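Long-range contact in hypothetical protein aq_1665 (Aquifex aeolicus, PDB 1XM7), which is of unknown function but probably acts as a hydrolase of the calcineurin-like phosphoesterase type: residues Y48-F53 with I75-N80. Residues are numbered along the deposited sequence; the frame is centred on the assembly and turned at random.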
loop_
_atom_site.group_PDB
_atom_site.type_symbol
_atom_site.label_atom_id
_atom_site.label_comp_id
_atom_site.label_asym_id
_atom_site.label_seq_id
_atom_site.Cartn_x
_atom_site.Cartn_y
_atom_site.Cartn_z
ATOM N N TYR A 48 -3.890 -1.015 6.286
ATOM C CA TYR A 48 -2.964 -1.910 5.606
ATOM C C TYR A 48 -1.980 -1.106 4.750
ATOM O O TYR A 48 -2.384 -0.336 3.873
ATOM C CB TYR A 48 -3.721 -2.905 4.708
ATOM C CG TYR A 48 -4.546 -3.927 5.468
ATOM C CD1 TYR A 48 -5.838 -3.627 5.913
ATOM C CD2 TYR A 48 -4.012 -5.175 5.790
ATOM C CE1 TYR A 48 -6.576 -4.550 6.670
ATOM C CE2 TYR A 48 -4.736 -6.102 6.545
ATOM C CZ TYR A 48 -6.015 -5.785 6.982
ATOM O OH TYR A 48 -6.724 -6.704 7.724
ATOM N N HIS A 49 -0.688 -1.272 5.029
ATOM C CA HIS A 49 0.358 -0.601 4.266
ATOM C C HIS A 49 0.919 -1.698 3.370
ATOM O O HIS A 49 1.501 -2.666 3.850
ATOM C CB HIS A 49 1.447 -0.065 5.185
ATOM C CG HIS A 49 2.371 0.897 4.514
ATOM N ND1 HIS A 49 3.051 0.588 3.354
ATOM C CD2 HIS A 49 2.719 2.166 4.829
ATOM C CE1 HIS A 49 3.778 1.627 2.985
ATOM N NE2 HIS A 49 3.595 2.597 3.863
ATOM N N LEU A 50 0.744 -1.551 2.065
ATOM C CA LEU A 50 1.182 -2.588 1.145
ATOM C C LEU A 50 2.547 -2.419 0.482
ATOM O O LEU A 50 2.727 -2.814 -0.664
ATOM C CB LEU A 50 0.089 -2.802 0.085
ATOM C CG LEU A 50 -1.341 -2.899 0.664
ATOM C CD1 LEU A 50 -2.317 -3.198 -0.445
ATOM C CD2 LEU A 50 -1.429 -3.976 1.731
ATOM N N GLY A 51 3.511 -1.833 1.187
ATOM C CA GLY A 51 4.831 -1.721 0.595
ATOM C C GLY A 51 5.541 -0.387 0.500
ATOM O O GLY A 51 4.932 0.642 0.215
ATOM N N ASP A 52 6.857 -0.445 0.713
ATOM C CA ASP A 52 7.751 0.705 0.668
ATOM C C ASP A 52 7.287 1.829 1.590
ATOM O O ASP A 52 6.915 2.918 1.166
ATOM C CB ASP A 52 7.923 1.163 -0.781
ATOM C CG ASP A 52 8.698 0.141 -1.613
ATOM O OD1 ASP A 52 8.866 0.332 -2.833
ATOM O OD2 ASP A 52 9.150 -0.865 -1.029
ATOM N N PHE A 53 7.335 1.504 2.875
ATOM C CA PHE A 53 6.936 2.359 3.970
ATOM C C PHE A 53 7.820 3.586 4.139
ATOM O O PHE A 53 7.400 4.709 3.846
ATOM C CB PHE A 53 6.940 1.531 5.259
ATOM C CG PHE A 53 6.681 2.333 6.503
ATOM C CD1 PHE A 53 5.532 3.102 6.628
ATOM C CD2 PHE A 53 7.572 2.301 7.558
ATOM C CE1 PHE A 53 5.283 3.820 7.779
ATOM C CE2 PHE A 53 7.330 3.015 8.715
ATOM C CZ PHE A 53 6.187 3.775 8.827
ATOM N N ILE A 75 -0.913 -2.932 9.955
ATOM C CA ILE A 75 -0.214 -4.127 9.513
ATOM C C ILE A 75 0.476 -3.791 8.194
ATOM O O ILE A 75 -0.019 -2.966 7.425
ATOM C CB ILE A 75 -1.191 -5.343 9.367
ATOM C CG1 ILE A 75 -1.610 -5.534 7.921
ATOM C CG2 ILE A 75 -2.435 -5.141 10.221
ATOM C CD1 ILE A 75 -0.657 -6.386 7.145
ATOM N N LEU A 76 1.626 -4.413 7.947
ATOM C CA LEU A 76 2.393 -4.159 6.728
ATOM C C LEU A 76 2.609 -5.398 5.865
ATOM O O LEU A 76 2.761 -6.513 6.381
ATOM C CB LEU A 76 3.773 -3.565 7.076
ATOM C CG LEU A 76 4.881 -3.629 6.000
ATOM C CD1 LEU A 76 4.591 -2.627 4.892
ATOM C CD2 LEU A 76 6.246 -3.326 6.612
ATOM N N VAL A 77 2.602 -5.184 4.550
ATOM C CA VAL A 77 2.879 -6.230 3.577
ATOM C C VAL A 77 4.098 -5.636 2.887
ATOM O O VAL A 77 4.001 -4.643 2.157
ATOM C CB VAL A 77 1.740 -6.422 2.553
ATOM C CG1 VAL A 77 2.058 -7.611 1.646
ATOM C CG2 VAL A 77 0.418 -6.653 3.278
ATOM N N MET A 78 5.247 -6.239 3.156
ATOM C CA MET A 78 6.530 -5.792 2.643
ATOM C C MET A 78 6.734 -5.612 1.152
ATOM O O MET A 78 6.391 -6.469 0.345
ATOM C CB MET A 78 7.617 -6.707 3.196
ATOM C CG MET A 78 7.654 -6.703 4.715
ATOM S SD MET A 78 8.867 -7.769 5.411
ATOM C CE MET A 78 10.251 -6.769 5.259
ATOM N N GLY A 79 7.316 -4.464 0.816
ATOM C CA GLY A 79 7.643 -4.121 -0.556
ATOM C C GLY A 79 9.140 -4.341 -0.768
ATOM O O GLY A 79 9.850 -4.734 0.160
ATOM N N ASN A 80 9.645 -4.084 -1.966
ATOM C CA ASN A 80 11.054 -4.326 -2.196
ATOM C C ASN A 80 12.008 -3.470 -1.375
ATOM O O ASN A 80 13.121 -3.907 -1.064
ATOM C CB ASN A 80 11.401 -4.178 -3.674
ATOM C CG ASN A 80 12.864 -4.497 -3.957
ATOM O OD1 ASN A 80 13.599 -3.658 -4.486
ATOM N ND2 ASN A 80 13.296 -5.708 -3.596
HETATM O O HOH W 1 9.145 -2.090 -3.750
#
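H49 sits between I75 and V77 in parallel beta pairing, its N reaching I75 O at 3.0 Å in an almost straight bond (174°) and its O taking V77 N at 2.8 Å, while the two segments run 25° apart. Y48 and I75 share one face of the sheet. With the Y48 ring swung beside its own backbone N (chi1 -68°), its CD2 comes to 3.2 Å from I75 CG1, the two side chains crossing at a slant, and F6 meets the ring from the neighbouring strand 4-7. With an alanine here in place of Y48, I75 CG1 and CD1 would probably lose the aromatic carbons they lean on, and a gap would open next to F6. On the other face, H49 and L76 lie alongside each other, and L76 CD1 also reaches H49 O. Two hydrogen bonds probably set the rotation of the H49 imidazole: G51 N donates to ND1 in the ring plane, a long (3.3 Å), bent bond, and T10 OG1 bonds NE2. Just beyond strand 46-49, L50 CD2 lies alongside CG2 of V77, the last residue of its strand, at 3.6 Å, and the two glycines G51 and G79 let the loops close to a CA-CA distance of 3.9 Å, where a side chain on G79 would collide with G51 and D52. Water bridges D52 OD1 to N80 N, while H81 N binds OD2. Strand 46-49, helix 63-69 and strand 73-77 form a beta-alpha-beta unit, and the loops after its strands carry GD and GNHD sequences, consistent with the dinuclear metal site that such loops build in calcineurin-like metallophosphoesterases.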